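Local coordinates for protein beta-L-arabinobiosidase (Bacteroides thetaiotaomicron, PDB 5MQR) that is a glycoside hydrolase of a gut bacterium that probably removes L-arabinofuranose units from plant pectin, at residues Leu56-Arg61 and Lys453-Tyr458; Glu354-Arg359 and Asn432-Val437; Leu448-Lys453 and Phe569-Met574; Leu350-Ile355 and Tyr391-Glu396. All blocks are in the same frame, centred on the assembly; numbering follows the deposited sequence.

Contact 1: residues Leu56-Arg61 and Lys453-Tyr458; sequences LVRANR and KDPFDY. With CA (calcium ion), chain J.
R58 and D454 reach toward each other from opposite directions and meet in a salt bridge made by the long edge of the guanidinium. The arginine chain is extended from CG to NE, which carries its head across a gap of 10.4 Å between R58 CA and D454 CA. The grip is side-on: R58 NE donates to D454 OD2 at 3.0 Å in a nearly straight bond (166°), and R58 NH2 to D454 OD1 at 2.9 Å in a more bent one (152°). The two flat groups are far from coplanar, with planes 63° apart. Each carboxylate oxygen is therefore approached from above its plane, while OD2 still lies close to the plane of the guanidinium.

D454 OD1 is held from its other face as well, by the backbone N of F456 at 2.8 Å. That bond closes an Asx turn inside the type I turn from D454 to D457, and with R58 it fixes the rotation of the carboxylate. The F456 ring, with CG anti to the carbonyl carbon, sets its edge beside the edge of the guanidinium, CD2 lying 4.1 Å from R58 NH2.

The same turn sends its carbonyls to calcium, D454 O and D457 O each binding the ion at 2.4 Å. D454 is thus tied to R58 by its carboxylate and to the metal by its backbone, the site being completed by D452, E597 and two waters. Segment 56-61 continues strand 52-57, which lies between strands 397-403 and 431-435 in a mixed sheet, and the calcium loop links strand 447-452 to strand 460-468.

Contact 2: residues Glu354-Arg359 and Asn432-Val437; sequences EITPMR and NIYSPV
E354 comes to lie on Y434 through its first two torsions: chi1 (-61°) puts CG beside the backbone N, anti to the carbonyl carbon, and the bend in the chain comes at chi2 (-71°). Y434, its CG anti to the backbone N, reaches out from strand 431-435 to meet it. E354 CG then sits over the middle of one ring face, 3.7 Å from the centroid of the Y434 ring and only 12° off the normal, a clear CH-pi contact. E354 CB adds to it beside the phenol end, 3.6 Å from Y434 CE1.

At the edge of the ring a water ties the hydroxyls together, donating to Y434 OH at 2.7 Å and to T356 OG1 at 2.9 Å. Both hydroxyls have their stronger partner in D457 OD2, on the calcium loop. The E354 carboxylate turns past the ring to Y458 OH and K460 NZ. A leucine at Y434 would probably leave the water and D457 without a phenolic partner and strip E354 CG of the flat surface it rests on.

Chemically, the contact splits E354 in two: its methylenes lie on an aromatic face while its charge is spent on other residues. The buried hydroxyls are satisfied by one water and one carboxylate, whose negative charge is likely to be eased by this shared hydrogen bonding.

Contact 3: residues Leu448-Lys453 and Phe569-Met574; sequences LKLQDK and FRTGEM. With CA (calcium ion), chain J.
The methyl group of T571 lies against L450, its CG2 3.7 Å from L450 CB and 3.8 Å from L450 CD2, the two side chains crossing at a slant. The leucine tip reaches on to the end of strand 564-570, where CD2 stands 4.2 Å from F569 CB. This makes a small apolar seam between strands 447-452 and 564-570, which belong to different sheets of the region assigned to the sialidase-like carbohydrate-binding module family.

The hydroxyl of T571 turns to D452 instead. Its OG1 lies between the backbone N and the carbonyl carbon (chi1 68°), while CG2 is anti to that carbon, so one residue serves both the leucine and the aspartate. T571 OG1 donates to D452 OD2 at 2.6 Å, arriving on the anti side and 29° out of the carboxylate plane. D452 uses both oxygens on calcium, OD1 at 2.4 Å and OD2 at 2.6 Å from the ion. T571 also presents its carbonyl, and a calcium-bound water donates to T571 O at 2.7 Å. OG1 is further held by the backbone N of A459.

T571 is thus a second-shell residue, positioning both a carboxylate ligand and a water ligand of the metal. D452 OD2 and T571 O are both acceptors and lie close together; the calcium and the donated hydrogens on either oxygen probably offset the repulsion between them.

Contact 4: residues Leu350-Ile355 and Tyr391-Glu396; sequences LVHGEI and YSVNKE
H352 and Y391 carry this buried packing contact, part aromatic and part polar, between the chain just beyond strand 349-350 and strand 387-393, an edge strand, within this chain, of the mixed sheet. Strand 349-350 closes a four-stranded antiparallel sheet, consistent with a propeller blade. H352 ND1 and Y391 OH are hydrogen-bonded at 2.7 Å. The rings also make an offset edge-to-face pair, with the edge of Y391 toward the face of H352, centroids 5.2 Å apart and planes at 79°. The tyrosine ring leaves its strand with CG between the backbone N and the carbonyl carbon (chi1 55°), which brings its hydroxyl to the imidazole. V393 CG2 comes obliquely to the imidazole, 4.1 Å from H352 NE2. Further along, I355 CG2 packs 4.0 Å from N394 OD1, an oxygen whose main partner is the backbone N of G368.

With an alanine in place of H352, Y391 OH is likely to lose its imidazole partner and the tyrosine edge the aromatic face it meets. The tyrosine hydroxyl is satisfied inside the fold, since it also bonds to S401 OG; the two bonds are likely to pin the hydroxyl, while the edge-to-face packing limits the turning of the ring.

How the contacts relate
Contacts 1 to 3 lie around the calcium loop 453-458, and contact 4 reaches it through E354, which pairs with Y458. Contacts 1 and 3 share K453, the calcium and both its waters, and approach the ion from different sides. Contact 2 leans on the same loop: T356 OG1 lies 2.7 Å from D457 OD2, and the Y434 side chain is about 9 Å from the calcium. Contacts 2 and 4 share E354 and I355, with centres about 7 Å apart, and are stitched by N394 ND2 to T356 O at 2.8 Å and by a salt bridge between R359 and E396. Contacts 3 and 4 do not touch, their centres being about 17 Å apart; contact 1, which touches both, connects them.

Contact 1: residues Leu56-Arg61 and Lys453-Tyr458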
# COMPACT_ATOMS: atom_id res chain seq x y z
N LEU A 56 30.60 -0.27 -1.95
CA LEU A 56 31.38 0.79 -2.52
C LEU A 56 32.88 0.48 -2.43
O LEU A 56 33.58 0.72 -3.39
CB LEU A 56 31.08 2.10 -1.79
CG LEU A 56 29.97 2.94 -2.38
CD1 LEU A 56 28.68 2.16 -2.46
CD2 LEU A 56 29.78 4.21 -1.57
N VAL A 57 33.34 0.02 -1.26
CA VAL A 57 34.76 -0.27 -1.02
C VAL A 57 34.93 -1.67 -0.42
O VAL A 57 34.33 -1.98 0.61
CB VAL A 57 35.41 0.77 -0.08
CG1 VAL A 57 36.89 0.48 0.06
CG2 VAL A 57 35.17 2.20 -0.58
N ARG A 58 35.75 -2.49 -1.07
CA ARG A 58 36.06 -3.84 -0.61
C ARG A 58 37.52 -3.87 -0.22
O ARG A 58 38.39 -3.85 -1.08
CB ARG A 58 35.80 -4.89 -1.71
CG ARG A 58 35.99 -6.34 -1.28
CD ARG A 58 35.93 -7.30 -2.45
NE ARG A 58 35.95 -8.68 -1.93
CZ ARG A 58 37.04 -9.30 -1.46
NH1 ARG A 58 38.23 -8.70 -1.51
NH2 ARG A 58 36.94 -10.54 -0.96
N ALA A 59 37.77 -3.92 1.08
CA ALA A 59 39.15 -3.88 1.61
C ALA A 59 39.99 -5.02 1.06
O ALA A 59 39.51 -6.15 0.97
CB ALA A 59 39.15 -3.93 3.13
N ASN A 60 41.23 -4.72 0.70
CA ASN A 60 42.17 -5.76 0.26
C ASN A 60 43.59 -5.30 0.48
O ASN A 60 44.12 -4.51 -0.29
CB ASN A 60 41.95 -6.06 -1.23
CG ASN A 60 42.54 -7.39 -1.67
OD1 ASN A 60 43.65 -7.80 -1.26
ND2 ASN A 60 41.80 -8.08 -2.52
N ARG A 61 44.22 -5.84 1.53
CA ARG A 61 45.61 -5.51 1.86
C ARG A 61 46.62 -6.05 0.84
O ARG A 61 47.65 -5.42 0.57
CB ARG A 61 45.96 -6.04 3.25
CG ARG A 61 47.37 -5.68 3.73
CD ARG A 61 47.64 -6.32 5.08
NE ARG A 61 46.60 -5.95 6.04
CZ ARG A 61 46.17 -6.68 7.07
NH1 ARG A 61 46.67 -7.88 7.34
NH2 ARG A 61 45.20 -6.19 7.84
N LYS A 453 33.11 -13.81 -7.97
CA LYS A 453 34.51 -14.22 -7.86
C LYS A 453 35.03 -13.97 -6.46
O LYS A 453 36.23 -13.93 -6.25
CB LYS A 453 35.39 -13.49 -8.89
CG LYS A 453 35.43 -11.99 -8.70
CD LYS A 453 36.42 -11.32 -9.63
CE LYS A 453 35.97 -11.34 -11.07
NZ LYS A 453 36.62 -10.20 -11.79
N ASP A 454 34.12 -13.86 -5.50
CA ASP A 454 34.48 -13.48 -4.15
C ASP A 454 34.43 -14.72 -3.29
O ASP A 454 33.36 -15.28 -3.10
CB ASP A 454 33.48 -12.44 -3.60
CG ASP A 454 33.98 -11.76 -2.31
OD1 ASP A 454 34.75 -12.40 -1.55
OD2 ASP A 454 33.63 -10.56 -2.10
N PRO A 455 35.57 -15.13 -2.70
CA PRO A 455 35.56 -16.29 -1.80
C PRO A 455 34.81 -16.09 -0.51
O PRO A 455 34.57 -17.07 0.19
CB PRO A 455 37.04 -16.50 -1.45
CG PRO A 455 37.79 -15.74 -2.49
CD PRO A 455 36.93 -14.57 -2.82
N PHE A 456 34.52 -14.84 -0.18
CA PHE A 456 33.93 -14.49 1.09
C PHE A 456 32.53 -13.87 1.00
O PHE A 456 31.98 -13.45 1.99
CB PHE A 456 34.90 -13.57 1.84
CG PHE A 456 36.23 -14.20 2.08
CD1 PHE A 456 36.40 -15.14 3.10
CD2 PHE A 456 37.30 -13.92 1.25
CE1 PHE A 456 37.61 -15.77 3.31
CE2 PHE A 456 38.53 -14.54 1.46
CZ PHE A 456 38.68 -15.46 2.49
N ASP A 457 31.93 -13.83 -0.18
CA ASP A 457 30.60 -13.25 -0.33
C ASP A 457 29.96 -13.80 -1.59
O ASP A 457 30.58 -14.60 -2.30
CB ASP A 457 30.68 -11.69 -0.34
CG ASP A 457 29.51 -11.03 0.44
OD1 ASP A 457 28.42 -11.64 0.50
OD2 ASP A 457 29.71 -9.91 0.98
N TYR A 458 28.72 -13.39 -1.86
CA TYR A 458 27.97 -13.85 -3.01
C TYR A 458 27.06 -12.76 -3.52
O TYR A 458 26.83 -11.77 -2.81
CB TYR A 458 27.16 -15.10 -2.65
CG TYR A 458 26.50 -15.06 -1.30
CD1 TYR A 458 25.42 -14.18 -1.03
CD2 TYR A 458 26.92 -15.91 -0.29
CE1 TYR A 458 24.82 -14.16 0.24
CE2 TYR A 458 26.32 -15.91 0.96
CZ TYR A 458 25.27 -15.05 1.22
OH TYR A 458 24.71 -15.10 2.46
CA CA J . 31.37 -16.46 -3.55
O HOH W 1 31.94 -17.34 -1.32
O HOH W 2 29.62 -18.04 -2.97

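Contact 2: residues Glu354-Arg359 and Asn432-Val437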
# COMPACT_ATOMS: atom_id res chain seq x y z
N GLU A 354 22.68 -9.42 5.47
CA GLU A 354 23.86 -10.26 5.23
C GLU A 354 25.04 -9.79 6.09
O GLU A 354 25.12 -8.62 6.46
CB GLU A 354 24.25 -10.16 3.75
CG GLU A 354 23.16 -10.64 2.78
CD GLU A 354 22.98 -12.16 2.82
OE1 GLU A 354 23.97 -12.88 3.07
OE2 GLU A 354 21.84 -12.65 2.58
N ILE A 355 25.94 -10.72 6.43
CA ILE A 355 27.18 -10.36 7.09
C ILE A 355 28.31 -11.05 6.34
O ILE A 355 28.55 -12.26 6.51
CB ILE A 355 27.22 -10.75 8.59
CG1 ILE A 355 26.03 -10.18 9.37
CG2 ILE A 355 28.54 -10.28 9.22
CD1 ILE A 355 25.98 -10.65 10.81
N THR A 356 29.00 -10.27 5.51
CA THR A 356 30.30 -10.66 4.97
C THR A 356 31.18 -11.12 6.15
O THR A 356 31.15 -10.49 7.21
CB THR A 356 30.97 -9.45 4.29
OG1 THR A 356 30.03 -8.79 3.42
CG2 THR A 356 32.16 -9.88 3.47
N PRO A 357 31.93 -12.23 5.99
CA PRO A 357 32.92 -12.54 7.02
C PRO A 357 33.99 -11.43 7.11
O PRO A 357 34.38 -10.89 6.08
CB PRO A 357 33.54 -13.86 6.55
CG PRO A 357 32.86 -14.27 5.31
CD PRO A 357 32.04 -13.12 4.82
N MSE A 358 34.42 -11.07 8.34
CA MSE A 358 35.52 -10.12 8.49
C MSE A 358 36.79 -10.82 8.09
O MSE A 358 37.19 -11.81 8.70
CB MSE A 358 35.63 -9.65 9.93
CG MSE A 358 36.69 -8.56 10.14
SE MSE A 358 36.94 -8.25 12.07
CE MSE A 358 35.13 -7.69 12.60
N ARG A 359 37.43 -10.35 7.05
CA ARG A 359 38.63 -10.90 6.43
C ARG A 359 39.89 -10.51 7.17
O ARG A 359 40.82 -11.32 7.25
CB ARG A 359 38.69 -10.50 4.96
CG ARG A 359 37.47 -11.01 4.18
CD ARG A 359 37.48 -10.66 2.71
NE ARG A 359 37.68 -9.26 2.39
CZ ARG A 359 36.77 -8.30 2.51
NH1 ARG A 359 35.55 -8.54 3.01
NH2 ARG A 359 37.08 -7.07 2.14
N ASN A 432 14.92 -6.74 -4.78
CA ASN A 432 15.90 -6.51 -3.72
C ASN A 432 17.23 -7.07 -4.19
O ASN A 432 17.27 -8.17 -4.72
CB ASN A 432 15.42 -7.15 -2.44
CG ASN A 432 14.19 -6.45 -1.89
OD1 ASN A 432 13.19 -6.27 -2.60
ND2 ASN A 432 14.28 -5.97 -0.67
N ILE A 433 18.28 -6.27 -4.08
CA ILE A 433 19.56 -6.57 -4.69
C ILE A 433 20.66 -6.38 -3.64
O ILE A 433 20.70 -5.37 -2.93
CB ILE A 433 19.77 -5.68 -5.94
CG1 ILE A 433 18.81 -6.07 -7.05
CG2 ILE A 433 21.19 -5.80 -6.47
CD1 ILE A 433 18.86 -5.13 -8.22
N TYR A 434 21.54 -7.38 -3.57
CA TYR A 434 22.71 -7.40 -2.72
C TYR A 434 23.89 -7.58 -3.67
O TYR A 434 24.01 -8.64 -4.29
CB TYR A 434 22.61 -8.58 -1.75
CG TYR A 434 23.81 -8.73 -0.85
CD1 TYR A 434 24.02 -7.85 0.22
CD2 TYR A 434 24.72 -9.74 -1.06
CE1 TYR A 434 25.12 -8.00 1.06
CE2 TYR A 434 25.82 -9.88 -0.23
CZ TYR A 434 26.02 -9.01 0.82
OH TYR A 434 27.14 -9.14 1.62
N SER A 435 24.74 -6.56 -3.79
CA SER A 435 25.73 -6.49 -4.86
C SER A 435 27.13 -6.08 -4.34
O SER A 435 27.49 -4.90 -4.35
CB SER A 435 25.24 -5.56 -5.97
OG SER A 435 26.06 -5.67 -7.10
N PRO A 436 27.90 -7.08 -3.85
CA PRO A 436 29.31 -6.85 -3.49
C PRO A 436 30.15 -6.56 -4.72
O PRO A 436 29.79 -6.98 -5.81
CB PRO A 436 29.73 -8.19 -2.83
CG PRO A 436 28.45 -8.83 -2.42
CD PRO A 436 27.48 -8.45 -3.49
N VAL A 437 31.26 -5.84 -4.55
CA VAL A 437 32.12 -5.43 -5.68
C VAL A 437 32.58 -6.65 -6.49
O VAL A 437 32.59 -6.61 -7.72
CB VAL A 437 33.34 -4.57 -5.23
CG1 VAL A 437 34.17 -4.09 -6.44
CG2 VAL A 437 32.88 -3.35 -4.45
O HOH W 3 27.40 -7.86 4.02

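Contact 3: residues Leu448-Lys453 and Phe569-Met574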
# COMPACT_ATOMS: atom_id res chain seq x y z
N LEU A 448 18.87 -10.78 -15.97
CA LEU A 448 19.42 -10.33 -14.70
C LEU A 448 20.60 -11.24 -14.39
O LEU A 448 20.41 -12.45 -14.29
CB LEU A 448 18.38 -10.42 -13.60
CG LEU A 448 18.80 -9.97 -12.20
CD1 LEU A 448 19.32 -8.53 -12.16
CD2 LEU A 448 17.61 -10.11 -11.28
N LYS A 449 21.80 -10.67 -14.27
CA LYS A 449 23.03 -11.47 -14.14
C LYS A 449 23.59 -11.36 -12.74
O LYS A 449 23.67 -10.28 -12.19
CB LYS A 449 24.10 -11.02 -15.14
CG LYS A 449 25.21 -12.03 -15.39
CD LYS A 449 26.46 -11.50 -16.11
CE LYS A 449 26.21 -10.28 -16.97
NZ LYS A 449 27.26 -10.01 -17.96
N LEU A 450 23.98 -12.52 -12.21
CA LEU A 450 24.68 -12.63 -10.96
C LEU A 450 26.08 -13.13 -11.27
O LEU A 450 26.22 -14.19 -11.87
CB LEU A 450 23.96 -13.63 -10.07
CG LEU A 450 22.59 -13.18 -9.56
CD1 LEU A 450 21.55 -13.18 -10.66
CD2 LEU A 450 22.12 -14.10 -8.45
N GLN A 451 27.10 -12.37 -10.88
CA GLN A 451 28.50 -12.80 -10.99
C GLN A 451 29.09 -12.95 -9.59
O GLN A 451 28.63 -12.31 -8.66
CB GLN A 451 29.30 -11.81 -11.81
CG GLN A 451 28.90 -11.74 -13.27
CD GLN A 451 29.61 -10.63 -14.03
OE1 GLN A 451 29.55 -9.46 -13.64
NE2 GLN A 451 30.28 -10.98 -15.12
N ASP A 452 30.08 -13.85 -9.45
CA ASP A 452 30.70 -14.17 -8.18
C ASP A 452 32.16 -14.66 -8.36
O ASP A 452 32.40 -15.80 -8.83
CB ASP A 452 29.87 -15.23 -7.46
CG ASP A 452 30.27 -15.45 -5.99
OD1 ASP A 452 31.37 -15.06 -5.56
OD2 ASP A 452 29.49 -16.07 -5.25
N LYS A 453 33.11 -13.81 -7.97
CA LYS A 453 34.51 -14.22 -7.86
C LYS A 453 35.03 -13.97 -6.46
O LYS A 453 36.23 -13.93 -6.25
CB LYS A 453 35.39 -13.49 -8.89
CG LYS A 453 35.43 -11.99 -8.70
CD LYS A 453 36.42 -11.32 -9.63
CE LYS A 453 35.97 -11.34 -11.07
NZ LYS A 453 36.62 -10.20 -11.79
N PHE A 569 17.58 -15.70 -5.07
CA PHE A 569 18.59 -16.32 -5.92
C PHE A 569 19.93 -15.86 -5.34
O PHE A 569 20.20 -14.63 -5.27
CB PHE A 569 18.44 -15.88 -7.39
CG PHE A 569 17.08 -16.17 -8.00
CD1 PHE A 569 15.99 -15.39 -7.71
CD2 PHE A 569 16.93 -17.18 -8.93
CE1 PHE A 569 14.74 -15.64 -8.27
CE2 PHE A 569 15.70 -17.44 -9.52
CZ PHE A 569 14.60 -16.67 -9.20
N ARG A 570 20.76 -16.81 -4.89
CA ARG A 570 21.99 -16.51 -4.16
C ARG A 570 23.15 -17.37 -4.67
O ARG A 570 23.01 -18.60 -4.75
CB ARG A 570 21.77 -16.79 -2.67
CG ARG A 570 22.93 -16.43 -1.78
CD ARG A 570 22.73 -16.88 -0.33
NE ARG A 570 22.02 -18.15 -0.24
CZ ARG A 570 20.77 -18.32 0.17
NH1 ARG A 570 20.04 -17.29 0.59
NH2 ARG A 570 20.24 -19.54 0.16
N THR A 571 24.30 -16.76 -4.97
CA THR A 571 25.42 -17.53 -5.58
C THR A 571 26.33 -18.17 -4.52
O THR A 571 27.53 -18.22 -4.70
CB THR A 571 26.26 -16.65 -6.54
OG1 THR A 571 26.96 -15.66 -5.78
CG2 THR A 571 25.36 -15.98 -7.58
N GLY A 572 25.76 -18.66 -3.44
CA GLY A 572 26.52 -19.19 -2.30
C GLY A 572 25.62 -19.74 -1.21
O GLY A 572 24.40 -19.56 -1.23
N GLU A 573 26.23 -20.41 -0.25
CA GLU A 573 25.53 -20.91 0.91
C GLU A 573 25.59 -19.83 1.96
O GLU A 573 26.60 -19.13 2.07
CB GLU A 573 26.21 -22.17 1.45
CG GLU A 573 26.32 -23.27 0.40
CD GLU A 573 27.01 -24.51 0.90
OE1 GLU A 573 28.20 -24.68 0.57
OE2 GLU A 573 26.36 -25.32 1.61
N MSE A 574 24.54 -19.71 2.77
CA MSE A 574 24.55 -18.83 3.93
C MSE A 574 25.54 -19.31 4.93
O MSE A 574 25.71 -20.50 5.11
CB MSE A 574 23.19 -18.74 4.62
CG MSE A 574 22.41 -17.61 3.95
SE MSE A 574 20.47 -17.75 4.26
CE MSE A 574 20.09 -19.70 4.23
CA CA J . 31.37 -16.46 -3.55
O HOH W 2 29.62 -18.04 -2.97
O HOH W 1 31.94 -17.34 -1.32

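Contact 4: residues Leu350-Ile355 and Tyr391-Glu396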
# COMPACT_ATOMS: atom_id res chain seq x y z
N LEU A 350 13.71 -5.22 7.24
CA LEU A 350 15.13 -5.35 6.90
C LEU A 350 15.58 -4.36 5.83
O LEU A 350 14.86 -4.10 4.84
CB LEU A 350 15.39 -6.76 6.40
CG LEU A 350 16.87 -7.16 6.21
CD1 LEU A 350 17.52 -7.32 7.57
CD2 LEU A 350 16.90 -8.44 5.40
N VAL A 351 16.77 -3.81 6.04
CA VAL A 351 17.49 -3.07 5.01
C VAL A 351 18.64 -3.96 4.52
O VAL A 351 18.67 -4.29 3.35
CB VAL A 351 18.04 -1.73 5.54
CG1 VAL A 351 18.93 -1.05 4.50
CG2 VAL A 351 16.88 -0.82 5.93
N HIS A 352 19.53 -4.38 5.42
CA HIS A 352 20.69 -5.20 5.08
C HIS A 352 20.81 -6.34 6.09
O HIS A 352 21.01 -6.11 7.28
CB HIS A 352 21.94 -4.31 5.07
CG HIS A 352 23.21 -5.01 4.68
ND1 HIS A 352 23.97 -4.62 3.59
CD2 HIS A 352 23.89 -6.02 5.27
CE1 HIS A 352 25.05 -5.38 3.52
NE2 HIS A 352 25.02 -6.24 4.52
N GLY A 353 20.64 -7.57 5.61
CA GLY A 353 20.58 -8.76 6.46
C GLY A 353 21.69 -9.76 6.29
O GLY A 353 21.66 -10.82 6.92
N GLU A 354 22.68 -9.42 5.47
CA GLU A 354 23.86 -10.26 5.23
C GLU A 354 25.04 -9.79 6.09
O GLU A 354 25.12 -8.62 6.46
CB GLU A 354 24.25 -10.16 3.75
CG GLU A 354 23.16 -10.64 2.78
CD GLU A 354 22.98 -12.16 2.82
OE1 GLU A 354 23.97 -12.88 3.07
OE2 GLU A 354 21.84 -12.65 2.58
N ILE A 355 25.94 -10.72 6.43
CA ILE A 355 27.18 -10.36 7.09
C ILE A 355 28.31 -11.05 6.34
O ILE A 355 28.55 -12.26 6.51
CB ILE A 355 27.22 -10.75 8.59
CG1 ILE A 355 26.03 -10.18 9.37
CG2 ILE A 355 28.54 -10.28 9.22
CD1 ILE A 355 25.98 -10.65 10.81
N TYR A 391 26.78 3.11 5.49
CA TYR A 391 27.16 2.26 6.64
C TYR A 391 28.42 1.44 6.28
O TYR A 391 28.76 1.32 5.11
CB TYR A 391 26.02 1.32 7.05
CG TYR A 391 25.46 0.44 5.96
CD1 TYR A 391 24.53 0.92 5.06
CD2 TYR A 391 25.83 -0.91 5.86
CE1 TYR A 391 23.99 0.11 4.06
CE2 TYR A 391 25.29 -1.73 4.84
CZ TYR A 391 24.38 -1.20 3.94
OH TYR A 391 23.81 -1.97 2.94
N SER A 392 29.10 0.91 7.28
CA SER A 392 30.21 0.01 7.02
C SER A 392 29.75 -1.38 7.37
O SER A 392 28.72 -1.55 8.04
CB SER A 392 31.45 0.41 7.85
OG SER A 392 31.39 -0.03 9.20
N VAL A 393 30.47 -2.37 6.89
CA VAL A 393 30.25 -3.74 7.33
C VAL A 393 31.55 -4.20 7.94
O VAL A 393 32.59 -4.15 7.28
CB VAL A 393 29.80 -4.66 6.19
CG1 VAL A 393 29.84 -6.12 6.62
CG2 VAL A 393 28.40 -4.26 5.72
N ASN A 394 31.47 -4.65 9.20
CA ASN A 394 32.63 -5.10 9.98
C ASN A 394 33.70 -4.04 10.23
O ASN A 394 34.82 -4.38 10.58
CB ASN A 394 33.31 -6.32 9.31
CG ASN A 394 32.38 -7.48 9.11
OD1 ASN A 394 31.56 -7.78 9.96
ND2 ASN A 394 32.53 -8.16 8.00
N LYS A 395 33.38 -2.76 10.05
CA LYS A 395 34.43 -1.70 9.99
C LYS A 395 35.53 -2.06 8.99
O LYS A 395 36.72 -1.80 9.23
CB LYS A 395 35.05 -1.43 11.35
CG LYS A 395 34.05 -1.40 12.50
CD LYS A 395 34.64 -0.67 13.70
CE LYS A 395 33.66 -0.69 14.86
NZ LYS A 395 34.25 -0.25 16.16
N GLU A 396 35.12 -2.62 7.86
CA GLU A 396 36.06 -3.16 6.86
C GLU A 396 35.69 -2.77 5.44
O GLU A 396 36.54 -2.29 4.68
CB GLU A 396 36.11 -4.69 6.99
CG GLU A 396 37.11 -5.37 6.06
CD GLU A 396 37.38 -6.82 6.45
OE1 GLU A 396 38.12 -7.03 7.44
OE2 GLU A 396 36.87 -7.74 5.78